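Local coordinates for glucose-1-phosphate uridylyltransferase (Sphingomonas elodea, PDB 2UX8), which probably catalyses the transfer of a uridylyl group from UTP to glucose 1-phosphate, giving UDP-glucose and diphosphate, at residues 47-60 against 138-152. Numbering follows the deposited sequence.
Sequences LIQYAVDEAVEAGI and LLPDDFMFGQPGCLK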
ATOM      1  N   LEU C  47     -18.127  -8.314  -1.244  1.00 39.28           N
ATOM      2  CA  LEU C  47     -18.834  -8.780  -0.055  1.00 38.46           C
ATOM      3  C   LEU C  47     -19.037  -7.729   1.045  1.00 39.40           C
ATOM      4  O   LEU C  47     -20.142  -7.609   1.562  1.00 40.61           O
ATOM      5  CB  LEU C  47     -18.115 -10.002   0.518  1.00 22.35           C
ATOM      6  CG  LEU C  47     -18.197 -11.251  -0.361  1.00 19.54           C
ATOM      7  CD1 LEU C  47     -17.191 -12.280   0.098  1.00 15.42           C
ATOM      8  CD2 LEU C  47     -19.609 -11.808  -0.307  1.00 17.94           C
ATOM      9  N   ILE C  48     -18.004  -6.968   1.417  1.00 33.51           N
ATOM     10  CA  ILE C  48     -18.195  -5.950   2.463  1.00 33.89           C
ATOM     11  C   ILE C  48     -19.168  -4.870   2.047  1.00 33.83           C
ATOM     12  O   ILE C  48     -19.867  -4.311   2.897  1.00 34.25           O
ATOM     13  CB  ILE C  48     -16.923  -5.183   2.839  1.00 36.12           C
ATOM     14  CG1 ILE C  48     -15.813  -5.540   1.876  1.00 37.64           C
ATOM     15  CG2 ILE C  48     -16.583  -5.393   4.302  1.00 34.66           C
ATOM     16  CD1 ILE C  48     -15.048  -4.330   1.444  1.00 40.50           C
ATOM     17  N   GLN C  49     -19.183  -4.543   0.752  1.00 29.17           N
ATOM     18  CA  GLN C  49     -20.093  -3.519   0.265  1.00 29.14           C
ATOM     19  C   GLN C  49     -21.516  -3.944   0.630  1.00 28.64           C
ATOM     20  O   GLN C  49     -22.259  -3.168   1.240  1.00 28.29           O
ATOM     21  CB  GLN C  49     -19.952  -3.342  -1.243  1.00 45.59           C
ATOM     22  CG  GLN C  49     -20.776  -2.201  -1.792  1.00 48.27           C
ATOM     23  CD  GLN C  49     -20.434  -0.889  -1.144  1.00 54.38           C
ATOM     24  OE1 GLN C  49     -19.354  -0.349  -1.357  1.00 58.52           O
ATOM     25  NE2 GLN C  49     -21.353  -0.365  -0.336  1.00 56.35           N
ATOM     26  N   TYR C  50     -21.885  -5.179   0.294  1.00 37.83           N
ATOM     27  CA  TYR C  50     -23.220  -5.670   0.620  1.00 37.85           C
ATOM     28  C   TYR C  50     -23.483  -5.554   2.107  1.00 38.22           C
ATOM     29  O   TYR C  50     -24.553  -5.110   2.533  1.00 38.61           O
ATOM     30  CB  TYR C  50     -23.389  -7.127   0.218  1.00 22.94           C
ATOM     31  CG  TYR C  50     -23.592  -7.321  -1.258  1.00 22.45           C
ATOM     32  CD1 TYR C  50     -22.521  -7.656  -2.085  1.00 20.93           C
ATOM     33  CD2 TYR C  50     -24.854  -7.147  -1.841  1.00 21.69           C
ATOM     34  CE1 TYR C  50     -22.689  -7.813  -3.452  1.00 20.47           C
ATOM     35  CE2 TYR C  50     -25.033  -7.304  -3.214  1.00 20.68           C
ATOM     36  CZ  TYR C  50     -23.937  -7.638  -4.011  1.00 21.58           C
ATOM     37  OH  TYR C  50     -24.060  -7.800  -5.370  1.00 22.39           O
ATOM     38  N   ALA C  51     -22.490  -5.955   2.889  1.00 28.40           N
ATOM     39  CA  ALA C  51     -22.584  -5.925   4.331  1.00 28.11           C
ATOM     40  C   ALA C  51     -22.799  -4.529   4.912  1.00 28.14           C
ATOM     41  O   ALA C  51     -23.616  -4.360   5.829  1.00 28.09           O
ATOM     42  CB  ALA C  51     -21.345  -6.557   4.928  1.00 15.21           C
ATOM     43  N   VAL C  52     -22.082  -3.526   4.403  1.00 22.50           N
ATOM     44  CA  VAL C  52     -22.268  -2.186   4.945  1.00 23.01           C
ATOM     45  C   VAL C  52     -23.578  -1.580   4.436  1.00 24.05           C
ATOM     46  O   VAL C  52     -24.193  -0.775   5.118  1.00 24.71           O
ATOM     47  CB  VAL C  52     -21.070  -1.242   4.630  1.00 24.94           C
ATOM     48  CG1 VAL C  52     -19.788  -1.892   5.062  1.00 23.83           C
ATOM     49  CG2 VAL C  52     -21.009  -0.920   3.174  1.00 26.30           C
ATOM     50  N   ASP C  53     -24.009  -1.975   3.245  1.00 33.54           N
ATOM     51  CA  ASP C  53     -25.261  -1.469   2.709  1.00 34.65           C
ATOM     52  C   ASP C  53     -26.349  -1.924   3.650  1.00 35.57           C
ATOM     53  O   ASP C  53     -27.238  -1.166   4.028  1.00 36.20           O
ATOM     54  CB  ASP C  53     -25.534  -2.056   1.340  1.00 31.64           C
ATOM     55  CG  ASP C  53     -24.615  -1.511   0.287  1.00 32.55           C
ATOM     56  OD1 ASP C  53     -24.091  -0.382   0.456  1.00 31.30           O
ATOM     57  OD2 ASP C  53     -24.437  -2.217  -0.720  1.00 34.85           O
ATOM     58  N   GLU C  54     -26.247  -3.190   4.016  1.00 34.65           N
ATOM     59  CA  GLU C  54     -27.171  -3.822   4.918  1.00 34.85           C
ATOM     60  C   GLU C  54     -27.236  -3.016   6.215  1.00 34.95           C
ATOM     61  O   GLU C  54     -28.320  -2.686   6.706  1.00 36.21           O
ATOM     62  CB  GLU C  54     -26.688  -5.251   5.171  1.00 35.08           C
ATOM     63  CG  GLU C  54     -27.699  -6.159   5.811  1.00 36.31           C
ATOM     64  CD  GLU C  54     -27.194  -7.567   5.921  1.00 36.64           C
ATOM     65  OE1 GLU C  54     -26.700  -8.089   4.909  1.00 37.30           O
ATOM     66  OE2 GLU C  54     -27.292  -8.156   7.014  1.00 39.99           O
ATOM     67  N   ALA C  55     -26.074  -2.678   6.757  1.00 33.70           N
ATOM     68  CA  ALA C  55     -26.017  -1.921   8.002  1.00 33.31           C
ATOM     69  C   ALA C  55     -26.640  -0.534   7.886  1.00 33.19           C
ATOM     70  O   ALA C  55     -27.348  -0.082   8.788  1.00 32.51           O
ATOM     71  CB  ALA C  55     -24.580  -1.804   8.468  1.00 21.93           C
ATOM     72  N   VAL C  56     -26.365   0.143   6.780  1.00 38.28           N
ATOM     73  CA  VAL C  56     -26.911   1.469   6.570  1.00 38.35           C
ATOM     74  C   VAL C  56     -28.433   1.404   6.562  1.00 38.93           C
ATOM     75  O   VAL C  56     -29.099   2.232   7.167  1.00 39.25           O
ATOM     76  CB  VAL C  56     -26.403   2.066   5.241  1.00 29.89           C
ATOM     77  CG1 VAL C  56     -27.103   3.378   4.954  1.00 28.24           C
ATOM     78  CG2 VAL C  56     -24.890   2.302   5.330  1.00 29.27           C
ATOM     79  N   GLU C  57     -28.975   0.405   5.882  1.00 37.43           N
ATOM     80  CA  GLU C  57     -30.409   0.231   5.803  1.00 37.53           C
ATOM     81  C   GLU C  57     -30.997  -0.000   7.190  1.00 38.17           C
ATOM     82  O   GLU C  57     -32.131   0.386   7.463  1.00 39.37           O
ATOM     83  CB  GLU C  57     -30.725  -0.953   4.905  1.00 31.05           C
ATOM     84  CG  GLU C  57     -32.160  -1.386   4.935  1.00 30.50           C
ATOM     85  CD  GLU C  57     -32.360  -2.708   4.244  1.00 33.30           C
ATOM     86  OE1 GLU C  57     -31.607  -3.659   4.555  1.00 34.64           O
ATOM     87  OE2 GLU C  57     -33.272  -2.802   3.398  1.00 35.77           O
ATOM     88  N   ALA C  58     -30.218  -0.628   8.062  1.00 24.75           N
ATOM     89  CA  ALA C  58     -30.664  -0.916   9.412  1.00 24.01           C
ATOM     90  C   ALA C  58     -30.514   0.288  10.348  1.00 24.25           C
ATOM     91  O   ALA C  58     -30.758   0.190  11.552  1.00 23.78           O
ATOM     92  CB  ALA C  58     -29.904  -2.112   9.954  1.00 11.80           C
ATOM     93  N   GLY C  59     -30.107   1.423   9.795  1.00 30.69           N
ATOM     94  CA  GLY C  59     -29.972   2.619  10.609  1.00 31.68           C
ATOM     95  C   GLY C  59     -28.666   2.819  11.349  1.00 32.71           C
ATOM     96  O   GLY C  59     -28.550   3.708  12.196  1.00 32.85           O
ATOM     97  N   ILE C  60     -27.678   1.996  11.039  1.00 29.70           N
ATOM     98  CA  ILE C  60     -26.382   2.109  11.677  1.00 30.11           C
ATOM     99  C   ILE C  60     -25.590   3.256  11.051  1.00 31.21           C
ATOM    100  O   ILE C  60     -25.595   3.428   9.836  1.00 31.00           O
ATOM    101  CB  ILE C  60     -25.641   0.769  11.560  1.00 33.69           C
ATOM    102  CG1 ILE C  60     -26.313  -0.211  12.515  1.00 32.73           C
ATOM    103  CG2 ILE C  60     -24.147   0.923  11.851  1.00 31.26           C
ATOM    104  CD1 ILE C  60     -25.696  -1.545  12.522  1.00 33.88           C
ATOM    105  N   LEU C 138     -21.232  -8.060  11.760  1.00 36.38           N
ATOM    106  CA  LEU C 138     -21.574  -8.696  10.495  1.00 35.60           C
ATOM    107  C   LEU C 138     -20.373  -9.377   9.859  1.00 36.52           C
ATOM    108  O   LEU C 138     -19.314  -8.778   9.678  1.00 37.01           O
ATOM    109  CB  LEU C 138     -22.167  -7.673   9.511  1.00 20.48           C
ATOM    110  CG  LEU C 138     -23.392  -6.864   9.961  1.00 18.65           C
ATOM    111  CD1 LEU C 138     -22.956  -5.723  10.854  1.00 16.94           C
ATOM    112  CD2 LEU C 138     -24.128  -6.318   8.757  1.00 16.34           C
ATOM    113  N   LEU C 139     -20.553 -10.646   9.529  1.00 21.04           N
ATOM    114  CA  LEU C 139     -19.509 -11.410   8.892  1.00 21.94           C
ATOM    115  C   LEU C 139     -19.874 -11.432   7.410  1.00 22.52           C
ATOM    116  O   LEU C 139     -20.779 -12.154   6.995  1.00 23.24           O
ATOM    117  CB  LEU C 139     -19.484 -12.828   9.468  1.00 38.24           C
ATOM    118  CG  LEU C 139     -19.688 -13.015  10.981  1.00 38.42           C
ATOM    119  CD1 LEU C 139     -19.417 -14.482  11.345  1.00 40.47           C
ATOM    120  CD2 LEU C 139     -18.776 -12.106  11.768  1.00 37.00           C
ATOM    121  N   PRO C 140     -19.180 -10.630   6.591  1.00 31.13           N
ATOM    122  CA  PRO C 140     -19.443 -10.558   5.149  1.00 31.12           C
ATOM    123  C   PRO C 140     -19.482 -11.863   4.342  1.00 31.61           C
ATOM    124  O   PRO C 140     -20.141 -11.916   3.307  1.00 32.50           O
ATOM    125  CB  PRO C 140     -18.394  -9.561   4.647  1.00 38.22           C
ATOM    126  CG  PRO C 140     -17.361  -9.519   5.746  1.00 38.58           C
ATOM    127  CD  PRO C 140     -18.159  -9.649   6.992  1.00 38.47           C
ATOM    128  N   ASP C 141     -18.799 -12.909   4.796  1.00 33.38           N
ATOM    129  CA  ASP C 141     -18.835 -14.186   4.078  1.00 34.05           C
ATOM    130  C   ASP C 141     -20.258 -14.733   4.021  1.00 34.25           C
ATOM    131  O   ASP C 141     -20.598 -15.510   3.130  1.00 34.16           O
ATOM    132  CB  ASP C 141     -17.939 -15.224   4.745  1.00 28.53           C
ATOM    133  CG  ASP C 141     -16.554 -15.282   4.132  1.00 31.68           C
ATOM    134  OD1 ASP C 141     -16.240 -14.440   3.266  1.00 34.24           O
ATOM    135  OD2 ASP C 141     -15.775 -16.174   4.525  1.00 37.41           O
ATOM    136  N   ASP C 142     -21.081 -14.348   4.991  1.00 37.92           N
ATOM    137  CA  ASP C 142     -22.470 -14.779   5.010  1.00 38.14           C
ATOM    138  C   ASP C 142     -23.274 -13.763   4.198  1.00 37.70           C
ATOM    139  O   ASP C 142     -23.714 -12.724   4.704  1.00 36.86           O
ATOM    140  CB  ASP C 142     -22.981 -14.885   6.451  1.00 44.70           C
ATOM    141  CG  ASP C 142     -22.645 -16.227   7.082  1.00 46.88           C
ATOM    142  OD1 ASP C 142     -22.587 -16.326   8.323  1.00 49.96           O
ATOM    143  OD2 ASP C 142     -22.444 -17.196   6.323  1.00 49.04           O
ATOM    144  N   PHE C 143     -23.418 -14.073   2.914  1.00 28.76           N
ATOM    145  CA  PHE C 143     -24.137 -13.231   1.979  1.00 28.91           C
ATOM    146  C   PHE C 143     -25.636 -13.440   2.233  1.00 29.40           C
ATOM    147  O   PHE C 143     -26.180 -14.529   2.012  1.00 29.43           O
ATOM    148  CB  PHE C 143     -23.738 -13.628   0.553  1.00 31.03           C
ATOM    149  CG  PHE C 143     -24.324 -12.756  -0.505  1.00 30.96           C
ATOM    150  CD1 PHE C 143     -23.874 -11.459  -0.684  1.00 30.68           C
ATOM    151  CD2 PHE C 143     -25.392 -13.208  -1.277  1.00 30.83           C
ATOM    152  CE1 PHE C 143     -24.489 -10.618  -1.612  1.00 30.96           C
ATOM    153  CE2 PHE C 143     -26.010 -12.374  -2.203  1.00 27.64           C
ATOM    154  CZ  PHE C 143     -25.559 -11.078  -2.369  1.00 29.15           C
ATOM    155  N   MET C 144     -26.291 -12.398   2.732  1.00 31.13           N
ATOM    156  CA  MET C 144     -27.709 -12.469   3.045  1.00 31.91           C
ATOM    157  C   MET C 144     -28.544 -11.797   1.961  1.00 32.80           C
ATOM    158  O   MET C 144     -28.627 -10.571   1.881  1.00 32.31           O
ATOM    159  CB  MET C 144     -27.978 -11.816   4.406  1.00 36.74           C
ATOM    160  CG  MET C 144     -27.107 -12.366   5.522  1.00 35.80           C
ATOM    161  SD  MET C 144     -27.301 -14.147   5.760  1.00 36.79           S
ATOM    162  CE  MET C 144     -28.500 -14.161   7.105  1.00 35.49           C
ATOM    163  N   PHE C 145     -29.181 -12.619   1.142  1.00 51.66           N
ATOM    164  CA  PHE C 145     -29.990 -12.127   0.043  1.00 53.45           C
ATOM    165  C   PHE C 145     -31.481 -12.032   0.385  1.00 54.44           C
ATOM    166  O   PHE C 145     -32.121 -13.038   0.694  1.00 54.74           O
ATOM    167  CB  PHE C 145     -29.788 -13.046  -1.166  1.00 40.96           C
ATOM    168  CG  PHE C 145     -30.209 -12.440  -2.461  1.00 40.63           C
ATOM    169  CD1 PHE C 145     -29.969 -11.097  -2.720  1.00 39.86           C
ATOM    170  CD2 PHE C 145     -30.795 -13.219  -3.446  1.00 39.89           C
ATOM    171  CE1 PHE C 145     -30.304 -10.545  -3.938  1.00 38.59           C
ATOM    172  CE2 PHE C 145     -31.134 -12.677  -4.674  1.00 37.25           C
ATOM    173  CZ  PHE C 145     -30.889 -11.335  -4.921  1.00 38.92           C
ATOM    174  N   GLY C 146     -32.028 -10.821   0.324  1.00 45.19           N
ATOM    175  CA  GLY C 146     -33.437 -10.636   0.621  1.00 46.37           C
ATOM    176  C   GLY C 146     -33.777  -9.205   0.983  1.00 47.46           C
ATOM    177  O   GLY C 146     -32.879  -8.395   1.206  1.00 47.82           O
ATOM    178  N   GLN C 147     -35.065  -8.872   1.008  1.00 48.40           N
ATOM    179  CA  GLN C 147     -35.485  -7.523   1.378  1.00 49.85           C
ATOM    180  C   GLN C 147     -36.536  -7.655   2.458  1.00 49.39           C
ATOM    181  O   GLN C 147     -37.475  -8.421   2.309  1.00 49.98           O
ATOM    182  CB  GLN C 147     -36.103  -6.755   0.209  1.00 77.65           C
ATOM    183  CG  GLN C 147     -35.877  -7.313  -1.178  1.00 82.35           C
ATOM    184  CD  GLN C 147     -36.241  -6.302  -2.263  1.00 89.13           C
ATOM    185  OE1 GLN C 147     -37.326  -5.709  -2.244  1.00 91.17           O
ATOM    186  NE2 GLN C 147     -35.332  -6.102  -3.215  1.00 90.68           N
ATOM    187  N   PRO C 148     -36.377  -6.929   3.573  1.00 44.75           N
ATOM    188  CA  PRO C 148     -35.256  -6.024   3.830  1.00 43.51           C
ATOM    189  C   PRO C 148     -34.009  -6.846   4.080  1.00 42.29           C
ATOM    190  O   PRO C 148     -34.060  -8.072   4.085  1.00 42.53           O
ATOM    191  CB  PRO C 148     -35.685  -5.287   5.097  1.00 42.44           C
ATOM    192  CG  PRO C 148     -37.162  -5.366   5.072  1.00 42.71           C
ATOM    193  CD  PRO C 148     -37.397  -6.782   4.620  1.00 43.58           C
ATOM    194  N   GLY C 149     -32.891  -6.164   4.295  1.00 40.48           N
ATOM    195  CA  GLY C 149     -31.653  -6.862   4.565  1.00 38.03           C
ATOM    196  C   GLY C 149     -31.745  -7.501   5.929  1.00 36.68           C
ATOM    197  O   GLY C 149     -32.502  -7.051   6.785  1.00 37.09           O
ATOM    198  N   CYS C 150     -30.978  -8.558   6.135  1.00 34.80           N
ATOM    199  CA  CYS C 150     -30.973  -9.255   7.402  1.00 33.88           C
ATOM    200  C   CYS C 150     -30.858  -8.348   8.627  1.00 33.62           C
ATOM    201  O   CYS C 150     -31.620  -8.486   9.582  1.00 33.83           O
ATOM    202  CB  CYS C 150     -29.845 -10.271   7.414  1.00 26.51           C
ATOM    203  SG  CYS C 150     -29.958 -11.465   8.746  1.00 27.81           S
ATOM    204  N   LEU C 151     -29.925  -7.408   8.610  1.00 33.05           N
ATOM    205  CA  LEU C 151     -29.763  -6.538   9.768  1.00 32.63           C
ATOM    206  C   LEU C 151     -30.992  -5.681  10.049  1.00 32.55           C
ATOM    207  O   LEU C 151     -31.330  -5.441  11.212  1.00 32.74           O
ATOM    208  CB  LEU C 151     -28.522  -5.661   9.593  1.00 26.55           C
ATOM    209  CG  LEU C 151     -27.545  -5.556  10.774  1.00 24.59           C
ATOM    210  CD1 LEU C 151     -27.781  -4.265  11.535  1.00 23.48           C
ATOM    211  CD2 LEU C 151     -27.666  -6.783  11.676  1.00 20.57           C
ATOM    212  N   LYS C 152     -31.660  -5.221   8.995  1.00 33.07           N
ATOM    213  CA  LYS C 152     -32.854  -4.409   9.178  1.00 33.59           C
ATOM    214  C   LYS C 152     -33.955  -5.255   9.816  1.00 33.18           C
ATOM    215  O   LYS C 152     -34.611  -4.810  10.750  1.00 33.46           O
ATOM    216  CB  LYS C 152     -33.343  -3.834   7.846  1.00 58.28           C
ATOM    217  CG  LYS C 152     -34.596  -2.974   7.990  1.00 60.57           C
ATOM    218  CD  LYS C 152     -34.342  -1.806   8.941  1.00 63.81           C
ATOM    219  CE  LYS C 152     -35.628  -1.208   9.501  1.00 63.56           C
ATOM    220  NZ  LYS C 152     -36.532  -0.700   8.446  1.00 65.92           N
TER
HETATM  221  O   HOH W   1     -24.901 -10.072   2.692  1.00 39.89           O
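Tyr50 holds CG beside its backbone N (chi1 -77°), whereas Phe143 swings CG anti to its own N (chi1 -175°), and the two rings meet as a T-shaped pair. The centroids lie 4.7 Å apart with planes at 85°, and Phe143 CE1 stands over the centre of the tyrosine face, 3.4 Å from Tyr50 CG. With an alanine at Tyr50, the edge of Phe143 would probably lose the face it rests on, leaving its ring freer to turn. One turn earlier Leu47 sets CD2 against Pro140 O, and Ala51, next after Tyr50, brings CB to Pro140 CB.

Farther along, Glu54, its chain extended beyond CG, reaches toward the first turn of helix 150-161. Its OE2 accepts Leu151 N at 3.2 Å in a bent bond, on the anti side and tilted out of the carboxylate plane, while OE1 forms a salt bridge with Arg215 and takes a weak bond from a water held by Met144 N. Glu57 OE1 receives the N-H of the N-cap residue Gly149 at 2.8 Å, again bent, on the syn side and tilted out of the carboxylate plane. Beyond it, Ala58 CB meets Leu151 CD1 at 3.4 Å.

Helix 47-57 of this GT-A-type nucleotidyltransferase thus backs the turn and strand carrying Asp142, which binds glucose 1-phosphate. Two carboxylates beside the start of helix 150-161 would probably interact favourably with the positive end of its dipole, and the buried charge of Glu54 is probably balanced chiefly by Arg215.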